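Local coordinates for protein alpha-1,3-glucanase (Bacillus circulans, PDB 5ZRU) that probably hydrolyses alpha-1,3-linked glucans, this chain being the catalytic part of a longer GH87 enzyme, at residues F504-G509 and S531-P536; G462-L467 and D526-S531. One frame throughout, in Å; residues are numbered along the deposited sequence.

Contact 1: F504-G509 and S531-P536; sequences FGYGGG and SRFSSP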
loop_
_atom_site.group_PDB
_atom_site.type_symbol
_atom_site.label_atom_id
_atom_site.label_comp_id
_atom_site.label_asym_id
_atom_site.label_seq_id
_atom_site.Cartn_x
_atom_site.Cartn_y
_atom_site.Cartn_z
ATOM N N PHE A 504 21.404 10.854 -2.934
ATOM C CA PHE A 504 22.342 10.100 -2.108
ATOM C C PHE A 504 22.766 10.955 -0.926
ATOM O O PHE A 504 23.134 12.115 -1.110
ATOM C CB PHE A 504 23.663 9.738 -2.825
ATOM C CG PHE A 504 23.528 8.963 -4.093
ATOM C CD1 PHE A 504 23.112 9.579 -5.263
ATOM C CD2 PHE A 504 23.930 7.637 -4.143
ATOM C CE1 PHE A 504 23.048 8.866 -6.449
ATOM C CE2 PHE A 504 23.866 6.922 -5.340
ATOM C CZ PHE A 504 23.421 7.540 -6.477
ATOM N N GLY A 505 22.804 10.374 0.268
ATOM C CA GLY A 505 23.339 11.135 1.381
ATOM C C GLY A 505 23.610 10.299 2.613
ATOM O O GLY A 505 23.435 9.078 2.618
ATOM N N TYR A 506 24.019 11.013 3.674
ATOM C CA TYR A 506 24.633 10.488 4.896
ATOM C C TYR A 506 25.982 9.858 4.562
ATOM O O TYR A 506 26.324 9.705 3.384
ATOM C CB TYR A 506 23.688 9.530 5.637
ATOM C CG TYR A 506 22.580 10.309 6.330
ATOM C CD1 TYR A 506 21.548 10.863 5.595
ATOM C CD2 TYR A 506 22.601 10.537 7.704
ATOM C CE1 TYR A 506 20.539 11.600 6.192
ATOM C CE2 TYR A 506 21.590 11.289 8.321
ATOM C CZ TYR A 506 20.561 11.813 7.549
ATOM O OH TYR A 506 19.543 12.557 8.110
ATOM N N GLY A 507 26.775 9.544 5.584
ATOM C CA GLY A 507 28.196 9.318 5.431
ATOM C C GLY A 507 28.672 7.883 5.465
ATOM O O GLY A 507 29.889 7.657 5.445
ATOM N N GLY A 508 27.767 6.902 5.476
ATOM C CA GLY A 508 28.184 5.519 5.631
ATOM C C GLY A 508 28.861 4.917 4.412
ATOM O O GLY A 508 29.496 3.864 4.534
ATOM N N GLY A 509 28.713 5.532 3.251
ATOM C CA GLY A 509 29.412 5.088 2.060
ATOM C C GLY A 509 28.468 4.540 0.998
ATOM O O GLY A 509 27.398 3.992 1.294
ATOM N N SER A 531 16.249 23.802 1.569
ATOM C CA SER A 531 16.853 22.480 1.662
ATOM C C SER A 531 17.190 22.153 3.107
ATOM O O SER A 531 17.741 22.987 3.836
ATOM C CB SER A 531 18.123 22.389 0.789
ATOM O OG SER A 531 18.821 21.166 0.997
ATOM N N ARG A 532 16.854 20.931 3.517
ATOM C CA ARG A 532 17.313 20.441 4.811
ATOM C C ARG A 532 18.821 20.240 4.810
ATOM O O ARG A 532 19.518 20.685 5.728
ATOM C CB ARG A 532 16.605 19.133 5.161
ATOM C CG ARG A 532 17.106 18.465 6.460
ATOM C CD ARG A 532 16.451 17.100 6.623
ATOM N NE ARG A 532 16.848 16.388 7.834
ATOM C CZ ARG A 532 16.613 15.095 8.042
ATOM N NH1 ARG A 532 16.008 14.369 7.107
ATOM N NH2 ARG A 532 16.992 14.517 9.174
ATOM N N PHE A 533 19.348 19.589 3.771
ATOM C CA PHE A 533 20.711 19.080 3.816
ATOM C C PHE A 533 21.748 20.024 3.232
ATOM O O PHE A 533 22.922 19.928 3.607
ATOM C CB PHE A 533 20.810 17.747 3.066
ATOM C CG PHE A 533 19.980 16.654 3.660
ATOM C CD1 PHE A 533 20.225 16.201 4.958
ATOM C CD2 PHE A 533 18.967 16.065 2.923
ATOM C CE1 PHE A 533 19.462 15.177 5.508
ATOM C CE2 PHE A 533 18.196 15.045 3.471
ATOM C CZ PHE A 533 18.448 14.598 4.759
ATOM N N SER A 534 21.360 20.922 2.333
ATOM C CA SER A 534 22.336 21.642 1.532
ATOM C C SER A 534 21.913 23.094 1.414
ATOM O O SER A 534 20.974 23.558 2.072
ATOM C CB SER A 534 22.480 21.011 0.138
ATOM O OG SER A 534 22.449 19.601 0.211
ATOM N N SER A 535 22.633 23.817 0.568
ATOM C CA SER A 535 22.242 25.163 0.223
ATOM C C SER A 535 21.007 25.116 -0.673
ATOM O O SER A 535 20.716 24.079 -1.282
ATOM C CB SER A 535 23.400 25.863 -0.477
ATOM O OG SER A 535 23.920 25.032 -1.491
ATOM N N PRO A 536 20.261 26.221 -0.767
ATOM C CA PRO A 536 19.038 26.212 -1.582
ATOM C C PRO A 536 19.322 25.814 -3.021
ATOM O O PRO A 536 20.378 26.119 -3.578
ATOM C CB PRO A 536 18.542 27.664 -1.502
ATOM C CG PRO A 536 19.165 28.210 -0.274
ATOM C CD PRO A 536 20.488 27.537 -0.135
HETATM O O HOH W 1 16.689 11.702 8.078
#
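Tyr506 reaches across to the side chains of Arg532 and Phe533 with the outer end of its ring and its hydroxyl. The aromatic part comes first: Tyr506 CE1 lies 3.8 Å from Phe533 CE1. The ring centroids are 5.8 Å apart, and with the planes turned 80° to each other the meeting is oblique. Tyr506 OH comes in at the edge of the Phe533 ring, close to its plane, 3.7 Å from Phe533 CE1.

Both segments belong to the right-handed parallel beta-helix of the D2 part: Tyr506 follows strand 502-505 directly, and 531-536 is in the long loop between strands 513-523 and 542-544.

The polar part runs through water. Water 1 is hydrogen-bonded to Tyr506 OH at 3.0 Å and accepts from Arg532 NH1 at 2.9 Å. Directly, Tyr506 OH stands over one face of the guanidinium, 3.4 Å from Arg532 NH2, at too poor an angle for a hydrogen bond. The arginine gets there fully stretched, with CG anti to the backbone N (chi1 175°) and the chain extended as far as NE. Within its loop Ser531 OG accepts from Ser534 N at 2.9 Å, an ST motif, and Glu471 bonds the same hydroxyl. Tyr545, just after strand 542-544, stacks on the Phe533 ring.

Contact 2: G462-L467 and D526-S531; sequences GTSRDL and DGVLTS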
loop_
_atom_site.group_PDB
_atom_site.type_symbol
_atom_site.label_atom_id
_atom_site.label_comp_id
_atom_site.label_asym_id
_atom_site.label_seq_id
_atom_site.Cartn_x
_atom_site.Cartn_y
_atom_site.Cartn_z
ATOM N N GLY A 462 9.090 11.470 -5.013
ATOM C CA GLY A 462 10.038 12.328 -4.335
ATOM C C GLY A 462 9.299 13.384 -3.530
ATOM O O GLY A 462 8.078 13.517 -3.597
ATOM N N THR A 463 10.051 14.150 -2.738
ATOM C CA THR A 463 9.407 15.187 -1.936
ATOM C C THR A 463 10.433 16.224 -1.508
ATOM O O THR A 463 11.639 15.969 -1.492
ATOM C CB THR A 463 8.719 14.607 -0.687
ATOM O OG1 THR A 463 7.907 15.622 -0.064
ATOM C CG2 THR A 463 9.774 14.108 0.324
ATOM N N SER A 464 9.928 17.403 -1.151
ATOM C CA SER A 464 10.714 18.386 -0.420
ATOM C C SER A 464 10.408 18.385 1.074
ATOM O O SER A 464 11.072 19.106 1.829
ATOM C CB SER A 464 10.474 19.798 -0.986
ATOM O OG SER A 464 11.101 19.973 -2.254
ATOM N N ARG A 465 9.422 17.611 1.526
ATOM C CA ARG A 465 9.028 17.655 2.942
ATOM C C ARG A 465 8.618 16.267 3.439
ATOM O O ARG A 465 7.432 15.921 3.444
ATOM C CB ARG A 465 7.911 18.663 3.153
ATOM C CG ARG A 465 7.700 18.957 4.627
ATOM C CD ARG A 465 6.466 19.776 4.878
ATOM N NE ARG A 465 6.364 20.103 6.299
ATOM C CZ ARG A 465 5.353 20.780 6.831
ATOM N NH1 ARG A 465 4.364 21.184 6.059
ATOM N NH2 ARG A 465 5.332 21.042 8.131
ATOM N N ASP A 466 9.597 15.491 3.893
ATOM C CA ASP A 466 9.288 14.277 4.632
ATOM C C ASP A 466 8.936 14.675 6.065
ATOM O O ASP A 466 8.714 15.852 6.365
ATOM C CB ASP A 466 10.432 13.266 4.531
ATOM C CG ASP A 466 11.717 13.725 5.205
ATOM O OD1 ASP A 466 11.745 14.801 5.835
ATOM O OD2 ASP A 466 12.711 12.968 5.119
ATOM N N LEU A 467 8.886 13.705 6.974
ATOM C CA LEU A 467 8.491 14.020 8.344
ATOM C C LEU A 467 9.600 14.692 9.143
ATOM O O LEU A 467 9.364 15.068 10.299
ATOM C CB LEU A 467 8.015 12.751 9.051
ATOM C CG LEU A 467 6.726 12.187 8.431
ATOM C CD1 LEU A 467 6.309 10.921 9.152
ATOM C CD2 LEU A 467 5.609 13.228 8.502
ATOM N N ASP A 526 7.983 20.659 -7.693
ATOM C CA ASP A 526 7.306 21.350 -6.597
ATOM C C ASP A 526 7.750 22.800 -6.435
ATOM O O ASP A 526 7.125 23.526 -5.655
ATOM C CB ASP A 526 7.467 20.608 -5.248
ATOM C CG ASP A 526 8.915 20.488 -4.765
ATOM O OD1 ASP A 526 9.818 21.209 -5.240
ATOM O OD2 ASP A 526 9.147 19.613 -3.889
ATOM N N GLY A 527 8.794 23.234 -7.143
ATOM C CA GLY A 527 9.258 24.607 -7.058
ATOM C C GLY A 527 9.928 24.988 -5.756
ATOM O O GLY A 527 10.273 26.156 -5.574
ATOM N N VAL A 528 10.120 24.042 -4.846
ATOM C CA VAL A 528 10.704 24.338 -3.541
ATOM C C VAL A 528 12.209 24.508 -3.694
ATOM O O VAL A 528 12.871 23.713 -4.368
ATOM C CB VAL A 528 10.372 23.225 -2.533
ATOM C CG1 VAL A 528 11.090 23.470 -1.194
ATOM C CG2 VAL A 528 8.866 23.142 -2.328
ATOM N N LEU A 529 12.755 25.553 -3.069
ATOM C CA LEU A 529 14.185 25.803 -3.122
ATOM C C LEU A 529 14.887 25.602 -1.788
ATOM O O LEU A 529 16.086 25.313 -1.779
ATOM C CB LEU A 529 14.452 27.230 -3.627
ATOM C CG LEU A 529 13.865 27.552 -5.006
ATOM C CD1 LEU A 529 14.063 29.019 -5.357
ATOM C CD2 LEU A 529 14.487 26.644 -6.080
ATOM N N THR A 530 14.179 25.734 -0.669
ATOM C CA THR A 530 14.798 25.498 0.627
ATOM C C THR A 530 15.234 24.042 0.739
ATOM O O THR A 530 14.675 23.151 0.091
ATOM C CB THR A 530 13.833 25.858 1.761
ATOM O OG1 THR A 530 12.591 25.169 1.574
ATOM C CG2 THR A 530 13.550 27.350 1.768
ATOM N N SER A 531 16.249 23.802 1.569
ATOM C CA SER A 531 16.853 22.480 1.662
ATOM C C SER A 531 17.190 22.153 3.107
ATOM O O SER A 531 17.741 22.987 3.836
ATOM C CB SER A 531 18.123 22.389 0.789
ATOM O OG SER A 531 18.821 21.166 0.997
HETATM O O HOH W 2 7.347 18.184 -2.453
#
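An Asx turn at Asp526 and an ST turn at Thr463 shape the two loops that meet here, and Ser464 joins them through a short hydrogen bond, Ser464 OG to Asp526 OD2 at 2.6 Å. The hydroxyl meets that oxygen on its syn side, 25° out of the carboxylate plane. Water 2 adds a second link by donating to Asp526 OD2 at 2.7 Å and accepting from Ser464 N at 3.0 Å, so both the backbone and the side chain of the serine are tied to one carboxylate oxygen.

The loops leave strands 451-459 and 513-523, which flank strand 487-495 in the parallel beta-helix, so the contact bridges two turns. The other carboxylate oxygen serves its own loop: Asp526 OD1 accepts from Val528 N at 2.9 Å, the amide approaching from above the plane. Thr463 OG1 likewise accepts from Arg465 N at 3.0 Å.

Val528 lends the apolar side, its CG1 packing 3.7 Å from Ser464 CB, while Val528 CB lies close against the hydroxyl, 3.3 Å from Ser464 OG. Arg499 also bonds Ser464 OG through NH1, and its NH2 holds the carbonyl of Thr530.

Overall arrangement
Contacts 1 and 2 have centres 13 Å apart, on the same side of the chain's centre and within the D2 part of the catalytic unit. Along the sequence their segments alternate: 462-467, 504-509, 526-531, then 531-536. The last two are consecutive pieces of the long loop between strands 513-523 and 542-544, sharing Ser531. That loop therefore meets the 462-467 loop through Asp526 and Val528, and Tyr506, just beyond strand 502-505, through Arg532 and Phe533. The contacts also touch directly, Pro536 CB packing 3.4 Å from Leu529 O. Glu471 and Arg472, in the loop that continues from 462-467, reach residues of both.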